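Local coordinates for protein glyoxalase 3 (Candida albicans, PDB 4LRU) that converts methylglyoxal to D-lactate in a single glutathione-independent step, detoxifying methylglyoxal that the cell itself produces, at residues D101-S106 and G133-V138; V5-A10 and Y44-A49; D120-A125 and P142-N147; K161-F166 and G214-G219. One frame throughout, in Å; residues are numbered along the deposited sequence. Where two conformers were deposited one is given.

Contact 1: residues D101-S106 and G133-V138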
loop_
_atom_site.group_PDB
_atom_site.type_symbol
_atom_site.label_atom_id
_atom_site.label_comp_id
_atom_site.label_asym_id
_atom_site.label_seq_id
_atom_site.Cartn_x
_atom_site.Cartn_y
_atom_site.Cartn_z
ATOM N N ASP A 101 5.406 14.145 0.830
ATOM C CA ASP A 101 4.474 14.730 -0.129
ATOM C C ASP A 101 3.554 13.716 -0.806
ATOM O O ASP A 101 2.555 14.100 -1.405
ATOM C CB ASP A 101 5.250 15.485 -1.206
ATOM C CG ASP A 101 5.803 16.799 -0.718
ATOM O OD1 ASP A 101 5.457 17.239 0.404
ATOM O OD2 ASP A 101 6.586 17.427 -1.469
ATOM N N ILE A 102 3.930 12.445 -0.767
ATOM C CA ILE A 102 3.120 11.333 -1.260
ATOM C C ILE A 102 3.146 10.244 -0.186
ATOM O O ILE A 102 4.191 10.012 0.449
ATOM C CB ILE A 102 3.735 10.773 -2.567
ATOM C CG1 ILE A 102 3.604 11.812 -3.679
ATOM C CG2 ILE A 102 3.107 9.447 -2.968
ATOM C CD1 ILE A 102 4.418 11.514 -4.913
ATOM N N PHE A 103 1.998 9.605 0.029
ATOM C CA PHE A 103 1.919 8.418 0.852
ATOM C C PHE A 103 1.496 7.285 -0.060
ATOM O O PHE A 103 0.498 7.396 -0.767
ATOM C CB PHE A 103 0.893 8.598 1.971
ATOM C CG PHE A 103 0.774 7.405 2.887
ATOM C CD1 PHE A 103 0.006 6.314 2.531
ATOM C CD2 PHE A 103 1.440 7.386 4.113
ATOM C CE1 PHE A 103 -0.130 5.237 3.385
ATOM C CE2 PHE A 103 1.325 6.300 4.963
ATOM C CZ PHE A 103 0.546 5.226 4.602
ATOM N N PHE A 104 2.264 6.203 -0.062
ATOM C CA PHE A 104 1.903 5.009 -0.845
ATOM C C PHE A 104 1.893 3.764 0.038
ATOM O O PHE A 104 2.928 3.364 0.570
ATOM C CB PHE A 104 2.880 4.825 -2.006
ATOM C CG PHE A 104 2.469 3.762 -2.975
ATOM C CD1 PHE A 104 2.554 2.419 -2.638
ATOM C CD2 PHE A 104 1.966 4.101 -4.246
ATOM C CE1 PHE A 104 2.160 1.436 -3.528
ATOM C CE2 PHE A 104 1.574 3.112 -5.122
ATOM C CZ PHE A 104 1.679 1.782 -4.772
ATOM N N GLY A 105 0.720 3.169 0.206
ATOM C CA GLY A 105 0.580 1.941 0.979
ATOM C C GLY A 105 0.799 0.691 0.155
ATOM O O GLY A 105 -0.078 0.279 -0.606
ATOM N N SER A 106 1.986 0.099 0.262
ATOM C CA SER A 106 2.187 -1.252 -0.243
ATOM C C SER A 106 1.384 -2.193 0.620
ATOM O O SER A 106 0.949 -1.813 1.701
ATOM C CB SER A 106 3.660 -1.665 -0.244
ATOM O OG SER A 106 4.173 -1.951 1.065
ATOM N N GLY A 133 -0.881 16.954 -1.058
ATOM C CA GLY A 133 -0.244 15.763 -1.577
ATOM C C GLY A 133 -1.198 14.666 -2.029
ATOM O O GLY A 133 -2.422 14.834 -2.007
ATOM N N VAL A 134 -0.630 13.539 -2.441
ATOM C CA VAL A 134 -1.411 12.416 -2.940
ATOM C C VAL A 134 -1.260 11.249 -1.969
ATOM O O VAL A 134 -0.143 10.902 -1.554
ATOM C CB VAL A 134 -0.988 12.030 -4.376
ATOM C CG1 VAL A 134 -1.516 10.651 -4.756
ATOM C CG2 VAL A 134 -1.480 13.078 -5.358
ATOM N N VAL A 135 -2.394 10.647 -1.618
ATOM C CA VAL A 135 -2.428 9.469 -0.762
ATOM C C VAL A 135 -2.960 8.293 -1.580
ATOM O O VAL A 135 -3.966 8.414 -2.292
ATOM C CB VAL A 135 -3.329 9.694 0.468
ATOM C CG1 VAL A 135 -3.431 8.422 1.301
ATOM C CG2 VAL A 135 -2.800 10.843 1.309
ATOM N N SER A 136 -2.275 7.162 -1.477
ATOM C CA SER A 136 -2.449 6.058 -2.406
ATOM C C SER A 136 -2.160 4.738 -1.715
ATOM O O SER A 136 -1.464 4.681 -0.702
ATOM C CB SER A 136 -1.550 6.238 -3.614
ATOM O OG SER A 136 -0.190 6.199 -3.233
ATOM N N ALA A 137 -2.706 3.669 -2.274
ATOM C CA ALA A 137 -2.424 2.330 -1.803
ATOM C C ALA A 137 -2.820 1.319 -2.862
ATOM O O ALA A 137 -3.685 1.570 -3.706
ATOM C CB ALA A 137 -3.177 2.064 -0.510
ATOM N N VAL A 138 -2.200 0.155 -2.778
ATOM C CA VAL A 138 -2.530 -0.949 -3.676
ATOM C C VAL A 138 -2.966 -2.182 -2.886
ATOM O O VAL A 138 -2.510 -2.417 -1.774
ATOM C CB VAL A 138 -1.356 -1.267 -4.616
ATOM C CG1 VAL A 138 -0.145 -1.796 -3.856
ATOM C CG2 VAL A 138 -1.777 -2.257 -5.697
#
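Ser136 and Phe103 bury the most surface here, and they meet through a carbonyl that takes two hydrogens. Ser136 OG lies 2.8 Å from Phe103 O and donates to it, while the backbone N of Ser136 adds a weak bond to the same oxygen. The hydroxyl reaches back because chi1 of 64° sets OG between the backbone N and the carbonyl carbon; it approaches 20° out of the carbonyl plane. A buried serine is thereby satisfied by the neighbouring strand, and its OG also comes to 3.2 Å from Phe104 CD2. Further along that ring, Phe104 CE1 rests 4.0 Å from Val138 CG1, the two side chains crossing at a slant. Phe103 turns to the other face, where its CD1 meets Val135 CG1 at 4.2 Å and the ring presents an edge to Ser136 O. Helix 119-130 covers the Phe103 face, and helix 225-236 the face of Phe104 and Ser136. Backbone ladder bonds continue the pairing, among them Gly105 N to Ser136 O at 2.8 Å and Val138 N to Gly105 O at 3.0 Å. With strand directions only 12° apart and helix 119-130 lying between them in the chain, this is a parallel beta-alpha-beta crossover at the heart of the DJ-1 superfamily sheet, and Val138 leads directly into Cys139, the inferred active-site cysteine.

Contact 2: residues V5-A10 and Y44-A49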
loop_
_atom_site.group_PDB
_atom_site.type_symbol
_atom_site.label_atom_id
_atom_site.label_comp_id
_atom_site.label_asym_id
_atom_site.label_seq_id
_atom_site.Cartn_x
_atom_site.Cartn_y
_atom_site.Cartn_z
ATOM N N VAL A 5 10.680 16.035 -3.259
ATOM C CA VAL A 5 9.490 15.218 -3.119
ATOM C C VAL A 5 9.889 13.921 -2.448
ATOM O O VAL A 5 10.664 13.137 -3.008
ATOM C CB VAL A 5 8.823 14.875 -4.472
ATOM C CG1 VAL A 5 7.689 13.878 -4.283
ATOM C CG2 VAL A 5 8.303 16.142 -5.136
ATOM N N LYS A 6 9.344 13.690 -1.259
ATOM C CA LYS A 6 9.631 12.480 -0.522
ATOM C C LYS A 6 8.381 11.635 -0.406
ATOM O O LYS A 6 7.326 12.112 0.018
ATOM C CB LYS A 6 10.180 12.826 0.864
ATOM C CG LYS A 6 11.439 13.650 0.818
ATOM C CD LYS A 6 11.948 13.932 2.226
ATOM C CE LYS A 6 13.263 14.691 2.213
ATOM N NZ LYS A 6 13.195 15.946 1.421
ATOM N N VAL A 7 8.505 10.396 -0.873
ATOM C CA VAL A 7 7.447 9.426 -0.813
ATOM C C VAL A 7 7.607 8.633 0.481
ATOM O O VAL A 7 8.687 8.103 0.754
ATOM C CB VAL A 7 7.515 8.455 -2.016
ATOM C CG1 VAL A 7 6.445 7.396 -1.903
ATOM C CG2 VAL A 7 7.377 9.216 -3.340
ATOM N N LEU A 8 6.535 8.569 1.260
ATOM C CA LEU A 8 6.443 7.597 2.342
ATOM C C LEU A 8 5.863 6.328 1.761
ATOM O O LEU A 8 4.664 6.249 1.441
ATOM C CB LEU A 8 5.580 8.138 3.481
ATOM C CG LEU A 8 5.646 7.367 4.800
ATOM C CD1 LEU A 8 5.107 5.953 4.683
ATOM C CD2 LEU A 8 7.058 7.392 5.378
ATOM N N LEU A 9 6.730 5.343 1.581
ATOM C CA LEU A 9 6.313 4.035 1.111
ATOM C C LEU A 9 6.100 3.139 2.333
ATOM O O LEU A 9 7.059 2.680 2.952
ATOM C CB LEU A 9 7.372 3.458 0.158
ATOM C CG LEU A 9 7.087 2.086 -0.456
ATOM C CD1 LEU A 9 5.715 2.005 -1.080
ATOM C CD2 LEU A 9 8.150 1.706 -1.489
ATOM N N ALA A 10 4.830 2.954 2.699
ATOM C CA ALA A 10 4.454 2.190 3.888
ATOM C C ALA A 10 4.472 0.690 3.576
ATOM O O ALA A 10 4.037 0.254 2.503
ATOM C CB ALA A 10 3.065 2.609 4.359
ATOM N N TYR A 44 12.125 11.089 -7.369
ATOM C CA TYR A 44 11.719 11.346 -5.998
ATOM C C TYR A 44 12.626 10.603 -5.014
ATOM O O TYR A 44 13.279 9.621 -5.374
ATOM C CB TYR A 44 10.289 10.878 -5.754
ATOM C CG TYR A 44 9.201 11.459 -6.641
ATOM C CD1 TYR A 44 9.333 12.691 -7.270
ATOM C CD2 TYR A 44 8.020 10.764 -6.812
ATOM C CE1 TYR A 44 8.297 13.208 -8.040
ATOM C CE2 TYR A 44 6.987 11.264 -7.585
ATOM C CZ TYR A 44 7.133 12.473 -8.217
ATOM O OH TYR A 44 6.062 12.929 -8.985
ATOM N N GLU A 45 12.653 11.088 -3.777
ATOM C CA GLU A 45 13.220 10.346 -2.667
ATOM C C GLU A 45 12.155 9.437 -2.092
ATOM O O GLU A 45 10.989 9.803 -2.043
ATOM C CB GLU A 45 13.703 11.303 -1.588
ATOM C CG GLU A 45 14.539 10.653 -0.499
ATOM C CD GLU A 45 15.250 11.690 0.346
ATOM O OE1 GLU A 45 16.281 12.224 -0.108
ATOM O OE2 GLU A 45 14.758 11.986 1.449
ATOM N N ILE A 46 12.540 8.233 -1.692
ATOM C CA ILE A 46 11.589 7.307 -1.118
ATOM C C ILE A 46 12.065 6.832 0.257
ATOM O O ILE A 46 13.173 6.309 0.396
ATOM C CB ILE A 46 11.350 6.063 -2.003
ATOM C CG1 ILE A 46 10.913 6.455 -3.421
ATOM C CG2 ILE A 46 10.273 5.196 -1.393
ATOM C CD1 ILE A 46 12.027 6.413 -4.439
ATOM N N GLN A 47 11.209 7.039 1.254
ATOM C CA GLN A 47 11.430 6.538 2.611
ATOM C C GLN A 47 10.478 5.377 2.884
ATOM O O GLN A 47 9.249 5.543 2.901
ATOM C CB GLN A 47 11.177 7.645 3.642
ATOM C CG GLN A 47 11.283 7.177 5.092
ATOM C CD GLN A 47 12.709 6.810 5.479
ATOM O OE1 GLN A 47 13.595 7.665 5.550
ATOM N NE2 GLN A 47 12.939 5.526 5.727
ATOM N N LEU A 48 11.031 4.192 3.103
ATOM C CA LEU A 48 10.224 3.065 3.525
ATOM C C LEU A 48 9.955 3.181 5.033
ATOM O O LEU A 48 10.842 3.579 5.809
ATOM C CB LEU A 48 10.931 1.743 3.219
ATOM C CG LEU A 48 10.845 1.253 1.769
ATOM C CD1 LEU A 48 11.452 2.278 0.835
ATOM C CD2 LEU A 48 11.525 -0.103 1.598
ATOM N N ALA A 49 8.753 2.807 5.451
ATOM C CA ALA A 49 8.395 2.813 6.873
ATOM C C ALA A 49 7.377 1.725 7.152
ATOM O O ALA A 49 6.523 1.421 6.305
ATOM C CB ALA A 49 7.821 4.156 7.279
#
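Tyr44 lies alongside Val5 at the start of a parallel strand pair, the two side chains pointing the same way. Its CB stands 3.6 Å from Val5 O. With CG anti to the carbonyl carbon (chi1 -57°), the ring swings beside Val5. CG meets Val5 CG1 at 3.7 Å, the methyl sitting over one ring face but displaced toward the rim, a CH-pi contact 16° off the ring normal. CD1 touches Val5 CB at 3.6 Å, whereas CD2, across the ring, faces Val7 CG2 at 3.9 Å. CE1 stays near Val5, and at the tip OH is hydrogen-bonded to Glu237. Beyond the ring the strands run on in register, their directions 25° apart, with backbone bonds alternating from one to the other; Gln47 N to Val7 O, at 2.8 Å, is typical. Leu9 CB packs on Ile46 CG2 at 3.7 Å on one face, and Leu8 CD2 on Ala49 CB at 3.8 Å on the opposite one. At the first bridge of the ladder the aliphatic part of Lys6 runs beside Glu45, CE coming to 3.2 Å from OE2, but the lysine nitrogen bonds to the carbonyl of His3 and makes no salt bridge with that glutamate. The two strands belong to the beta-alpha-beta unit of strand 6-10, helix 29-42 and strand 45-50: Phe39 of that helix packs on Val7, Tyr44 and Ile46, and Phe36 on Ile46, while helix 119-130 packs on Leu8 and Ala10, and strand 102-105 flanks strand 6-10.

Contact 3: residues D120-A125 and P142-N147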
loop_
_atom_site.group_PDB
_atom_site.type_symbol
_atom_site.label_atom_id
_atom_site.label_comp_id
_atom_site.label_asym_id
_atom_site.label_seq_id
_atom_site.Cartn_x
_atom_site.Cartn_y
_atom_site.Cartn_z
ATOM N N ASP A 120 0.450 6.194 13.476
ATOM C CA ASP A 120 1.567 7.020 12.994
ATOM C C ASP A 120 1.629 7.077 11.457
ATOM O O ASP A 120 1.726 8.175 10.869
ATOM C CB ASP A 120 2.894 6.516 13.559
ATOM C CG ASP A 120 3.010 6.735 15.060
ATOM O OD1 ASP A 120 2.695 7.862 15.512
ATOM O OD2 ASP A 120 3.455 5.800 15.774
ATOM N N LEU A 121 1.575 5.921 10.797
ATOM C CA LEU A 121 1.458 5.904 9.333
ATOM C C LEU A 121 0.230 6.690 8.885
ATOM O O LEU A 121 0.288 7.453 7.907
ATOM C CB LEU A 121 1.350 4.463 8.816
ATOM C CG LEU A 121 2.658 3.684 8.826
ATOM C CD1 LEU A 121 2.430 2.249 8.418
ATOM C CD2 LEU A 121 3.668 4.347 7.895
ATOM N N GLN A 122 -0.887 6.498 9.584
ATOM C CA GLN A 122 -2.113 7.202 9.228
ATOM C C GLN A 122 -1.945 8.714 9.330
ATOM O O GLN A 122 -2.495 9.466 8.503
ATOM C CB GLN A 122 -3.283 6.712 10.078
ATOM C CG GLN A 122 -3.786 5.336 9.661
ATOM C CD GLN A 122 -4.937 4.859 10.509
ATOM O OE1 GLN A 122 -4.977 5.125 11.714
ATOM N NE2 GLN A 122 -5.900 4.185 9.895
ATOM N N LYS A 123 -1.204 9.160 10.344
ATOM C CA LYS A 123 -0.945 10.580 10.540
ATOM C C LYS A 123 -0.089 11.126 9.396
ATOM O O LYS A 123 -0.309 12.237 8.925
ATOM C CB LYS A 123 -0.258 10.828 11.891
ATOM C CG LYS A 123 0.089 12.287 12.161
ATOM C CD LYS A 123 -1.171 13.119 12.328
ATOM C CE LYS A 123 -0.872 14.549 12.750
ATOM N NZ LYS A 123 -2.083 15.423 12.678
ATOM N N ILE A 124 0.866 10.331 8.919
ATOM C CA ILE A 124 1.628 10.738 7.726
ATOM C C ILE A 124 0.685 10.868 6.518
ATOM O O ILE A 124 0.712 11.881 5.802
ATOM C CB ILE A 124 2.807 9.802 7.408
ATOM C CG1 ILE A 124 3.736 9.709 8.620
ATOM C CG2 ILE A 124 3.527 10.300 6.147
ATOM C CD1 ILE A 124 4.900 8.749 8.463
ATOM N N ALA A 125 -0.201 9.899 6.343
ATOM C CA ALA A 125 -1.186 9.962 5.255
ATOM C C ALA A 125 -2.048 11.223 5.313
ATOM O O ALA A 125 -2.240 11.900 4.297
ATOM C CB ALA A 125 -2.067 8.732 5.270
ATOM N N PRO A 142 -5.435 -0.169 0.984
ATOM C CA PRO A 142 -6.486 0.761 1.395
ATOM C C PRO A 142 -7.069 0.515 2.785
ATOM O O PRO A 142 -7.855 1.326 3.279
ATOM C CB PRO A 142 -7.540 0.604 0.296
ATOM C CG PRO A 142 -6.725 0.256 -0.903
ATOM C CD PRO A 142 -5.694 -0.697 -0.370
ATOM N N ALA A 143 -6.664 -0.574 3.426
ATOM C CA ALA A 143 -6.943 -0.750 4.852
ATOM C C ALA A 143 -6.404 0.420 5.675
ATOM O O ALA A 143 -6.896 0.670 6.768
ATOM C CB ALA A 143 -6.377 -2.067 5.358
ATOM N N ILE A 144 -5.426 1.150 5.138
ATOM C CA ILE A 144 -4.930 2.356 5.802
ATOM C C ILE A 144 -6.032 3.394 6.015
ATOM O O ILE A 144 -5.966 4.218 6.929
ATOM C CB ILE A 144 -3.726 2.966 5.050
ATOM C CG1 ILE A 144 -2.914 3.879 5.980
ATOM C CG2 ILE A 144 -4.191 3.705 3.806
ATOM C CD1 ILE A 144 -2.082 3.165 7.020
ATOM N N PHE A 145 -7.067 3.350 5.187
ATOM C CA PHE A 145 -8.144 4.324 5.288
ATOM C C PHE A 145 -9.208 3.914 6.302
ATOM O O PHE A 145 -10.137 4.667 6.602
ATOM C CB PHE A 145 -8.818 4.518 3.920
ATOM C CG PHE A 145 -7.887 4.996 2.835
ATOM C CD1 PHE A 145 -7.209 6.191 2.963
ATOM C CD2 PHE A 145 -7.719 4.255 1.671
ATOM C CE1 PHE A 145 -6.367 6.646 1.961
ATOM C CE2 PHE A 145 -6.865 4.689 0.675
ATOM C CZ PHE A 145 -6.183 5.883 0.822
ATOM N N GLU A 146 -9.112 2.688 6.799
ATOM C CA GLU A 146 -10.048 2.224 7.796
ATOM C C GLU A 146 -9.785 2.964 9.116
ATOM O O GLU A 146 -8.645 3.083 9.553
ATOM C CB GLU A 146 -9.922 0.702 7.976
ATOM C CG GLU A 146 -10.996 0.127 8.878
ATOM C CD GLU A 146 -10.898 -1.375 9.071
ATOM O OE1 GLU A 146 -10.355 -2.051 8.185
ATOM O OE2 GLU A 146 -11.391 -1.868 10.116
ATOM N N ASN A 147 -10.850 3.486 9.710
ATOM C CA ASN A 147 -10.769 4.307 10.928
ATOM C C ASN A 147 -10.058 5.638 10.746
ATOM O O ASN A 147 -9.654 6.266 11.731
ATOM C CB ASN A 147 -10.087 3.552 12.074
ATOM C CG ASN A 147 -10.678 2.181 12.303
ATOM O OD1 ASN A 147 -11.896 2.027 12.391
ATOM N ND2 ASN A 147 -9.813 1.175 12.423
#
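This is a buried helix-to-loop contact, small in area and carried by Gln122 and Ile144, between helix 119-130 and the 3-10 turn that follows the active-site region after strand 134-138. Gln122 supplies the polar part. Its chain is extended beyond CG, with CG anti to the carbonyl carbon (chi1 -75°), which carries the amide from the helix to the 3-10 segment. There NE2 serves two backbone acceptors. The bond to Ile144 O is 3.0 Å long and nearly straight, 160° at the hydrogen; the acceptor lies close to the plane of the glutamine amide, although the nitrogen itself approaches from above the carbonyl plane, 37° out of it. The second, to Glu146 O, is also 3.0 Å but bent and weak. Holding both carbonyls from one nitrogen limits rotation of the amide and ties down the point where the 3-10 turn gives way to loop. Alongside these bonds Ile144 slides past Gln122 in the opposite direction. Its CD1 touches Gln122 CG at 3.8 Å and Leu121 CB at 4.1 Å, while its CG2 lies over the centre of the Phe145 ring. Phe103 of the central sheet also packs on Ile144, and Glu146 turns away to a salt bridge with Lys194. A strand running into a tight turn and then a short helical segment is the layout of the nucleophile elbow in the DJ-1 superfamily; here the turn holds the inferred catalytic residues Cys139 and His140, and the contact joins the segment just downstream of it to the neighbouring helix.

Contact 4: residues K161-F166 and G214-G219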
loop_
_atom_site.group_PDB
_atom_site.type_symbol
_atom_site.label_atom_id
_atom_site.label_comp_id
_atom_site.label_asym_id
_atom_site.label_seq_id
_atom_site.Cartn_x
_atom_site.Cartn_y
_atom_site.Cartn_z
ATOM N N LYS A 161 -15.722 9.248 -1.622
ATOM C CA LYS A 161 -14.671 9.047 -2.621
ATOM C C LYS A 161 -14.794 7.655 -3.225
ATOM O O LYS A 161 -15.377 6.745 -2.624
ATOM C CB LYS A 161 -13.280 9.184 -1.996
ATOM C CG LYS A 161 -13.029 10.515 -1.307
ATOM C CD LYS A 161 -13.042 11.689 -2.267
ATOM C CE LYS A 161 -12.360 12.894 -1.617
ATOM N NZ LYS A 161 -12.889 14.188 -2.117
ATOM N N LYS A 162 -14.233 7.496 -4.412
ATOM C CA LYS A 162 -14.164 6.201 -5.084
ATOM C C LYS A 162 -12.792 5.591 -4.865
ATOM O O LYS A 162 -11.775 6.260 -5.040
ATOM C CB LYS A 162 -14.421 6.374 -6.585
ATOM C CG LYS A 162 -15.827 6.838 -6.908
ATOM C CD LYS A 162 -16.031 6.952 -8.414
ATOM C CE LYS A 162 -17.119 7.949 -8.783
ATOM N NZ LYS A 162 -18.248 7.966 -7.816
ATOM N N ILE A 163 -12.779 4.323 -4.464
ATOM C CA ILE A 163 -11.560 3.562 -4.339
ATOM C C ILE A 163 -11.733 2.172 -4.925
ATOM O O ILE A 163 -12.851 1.705 -5.149
ATOM C CB ILE A 163 -11.108 3.408 -2.881
ATOM C CG1 ILE A 163 -12.101 2.565 -2.080
ATOM C CG2 ILE A 163 -10.839 4.763 -2.255
ATOM C CD1 ILE A 163 -11.508 2.034 -0.798
ATOM N N THR A 164 -10.610 1.539 -5.208
ATOM C CA THR A 164 -10.599 0.112 -5.462
ATOM C C THR A 164 -9.550 -0.550 -4.578
ATOM O O THR A 164 -8.950 0.098 -3.714
ATOM C CB THR A 164 -10.360 -0.190 -6.952
ATOM O OG1 THR A 164 -10.683 -1.561 -7.221
ATOM C CG2 THR A 164 -8.932 0.094 -7.351
ATOM N N GLY A 165 -9.379 -1.852 -4.758
ATOM C CA GLY A 165 -8.475 -2.648 -3.929
ATOM C C GLY A 165 -8.805 -4.111 -4.147
ATOM O O GLY A 165 -9.666 -4.453 -4.964
ATOM N N PHE A 166 -8.163 -4.975 -3.377
ATOM C CA PHE A 166 -8.224 -6.410 -3.628
ATOM C C PHE A 166 -9.664 -6.914 -3.563
ATOM O O PHE A 166 -10.437 -6.532 -2.686
ATOM C CB PHE A 166 -7.324 -7.171 -2.658
ATOM C CG PHE A 166 -6.905 -8.528 -3.162
ATOM C CD1 PHE A 166 -5.947 -8.647 -4.157
ATOM C CD2 PHE A 166 -7.532 -9.675 -2.712
ATOM C CE1 PHE A 166 -5.571 -9.874 -4.629
ATOM C CE2 PHE A 166 -7.147 -10.914 -3.177
ATOM C CZ PHE A 166 -6.174 -11.015 -4.144
ATOM N N GLY A 214 -9.467 12.530 -7.477
ATOM C CA GLY A 214 -8.678 13.682 -7.086
ATOM C C GLY A 214 -7.272 13.261 -6.720
ATOM O O GLY A 214 -6.519 12.793 -7.573
ATOM N N ARG A 215 -6.937 13.398 -5.440
ATOM C CA ARG A 215 -5.599 13.073 -4.939
ATOM C C ARG A 215 -5.589 11.772 -4.127
ATOM O O ARG A 215 -4.690 11.511 -3.324
ATOM C CB ARG A 215 -5.046 14.260 -4.132
ATOM C CG ARG A 215 -4.689 15.461 -5.016
ATOM C CD ARG A 215 -4.400 16.721 -4.222
ATOM N NE ARG A 215 -5.567 17.164 -3.471
ATOM C CZ ARG A 215 -5.705 17.045 -2.157
ATOM N NH1 ARG A 215 -4.720 16.536 -1.424
ATOM N NH2 ARG A 215 -6.828 17.433 -1.571
ATOM N N ILE A 216 -6.589 10.936 -4.373
ATOM C CA ILE A 216 -6.602 9.574 -3.839
ATOM C C ILE A 216 -6.498 8.606 -5.006
ATOM O O ILE A 216 -7.304 8.653 -5.933
ATOM C CB ILE A 216 -7.900 9.297 -3.082
ATOM C CG1 ILE A 216 -8.060 10.322 -1.959
ATOM C CG2 ILE A 216 -7.897 7.877 -2.539
ATOM C CD1 ILE A 216 -9.387 10.259 -1.249
ATOM N N VAL A 217 -5.489 7.745 -4.959
ATOM C CA VAL A 217 -5.239 6.793 -6.042
ATOM C C VAL A 217 -5.099 5.397 -5.456
ATOM O O VAL A 217 -4.293 5.159 -4.550
ATOM C CB VAL A 217 -3.971 7.154 -6.834
ATOM C CG1 VAL A 217 -3.744 6.165 -7.958
ATOM C CG2 VAL A 217 -4.065 8.568 -7.367
ATOM N N THR A 218 -5.904 4.468 -5.948
ATOM C CA THR A 218 -5.817 3.100 -5.463
ATOM C C THR A 218 -5.732 2.110 -6.613
ATOM O O THR A 218 -6.189 2.393 -7.720
ATOM C CB THR A 218 -7.032 2.755 -4.581
ATOM O OG1 THR A 218 -8.245 3.146 -5.236
ATOM C CG2 THR A 218 -6.948 3.490 -3.243
ATOM N N GLY A 219 -5.154 0.939 -6.330
ATOM C CA GLY A 219 -5.069 -0.159 -7.294
ATOM C C GLY A 219 -5.425 -1.497 -6.682
ATOM O O GLY A 219 -5.445 -1.655 -5.461
HETATM O O HOH W 1 -9.010 5.756 -5.319
#
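Thr218 turns OG1 into the position between its backbone N and carbonyl carbon (chi1 48°), which directs the hydroxyl at the backbone of Thr164; Lys161 bends at chi2 (-65°), letting its chain lie across Ile216. In this DJ-1-type alpha/beta fold the contact joins strand 216-219 of the central sheet to the segment around strand 162-163, which pairs with strand 198-199 in a small separate sheet. The direct hydrogen bond between the segments uses a side-chain oxygen: Thr164 N donates to Thr218 OG1 over 2.9 Å, almost straight at 174°, and Thr164 CG2 rests 3.6 Å from Thr218 O. The other threonine hydroxyl, Thr164 OG1, is used by the carbonyl of Ile200. At the far end Ile216 CD1 meets the lysine carbons, nearest at CG of Lys161 (3.7 Å), the two side chains crossing at about a right angle; Tyr129 of helix 119-130 packs against both. Toward the active site, Phe166 follows Gly165 and contacts Cys139 and His140. A water bridges the two segments, 2.8 Å from Lys162 O, to which it probably donates, and 2.7 Å from Thr218 OG1.

How the contacts relate
From the N terminus, contact 2 closes first, bringing residues 44-49 back beside 5-10 around helix 29-42. Contact 1 opens later, at 101-106, and before it closes at 133-138 contact 3 has already opened at 120-125; contact 3 then closes at 142-147, so the two cross. Contact 4 follows in series, joining 161-166 to 214-219. Contacts 1, 2 and 4 reach the same sheet: strand 6-10 neighbours strand 102-105, where Ser106 OG meets Ala10 O, and strand 134-138 neighbours strand 216-219. Contact 3 lays a helix and the segment just after the elbow over one face, where Leu121 reaches Leu8 and Phe145 reaches Thr218.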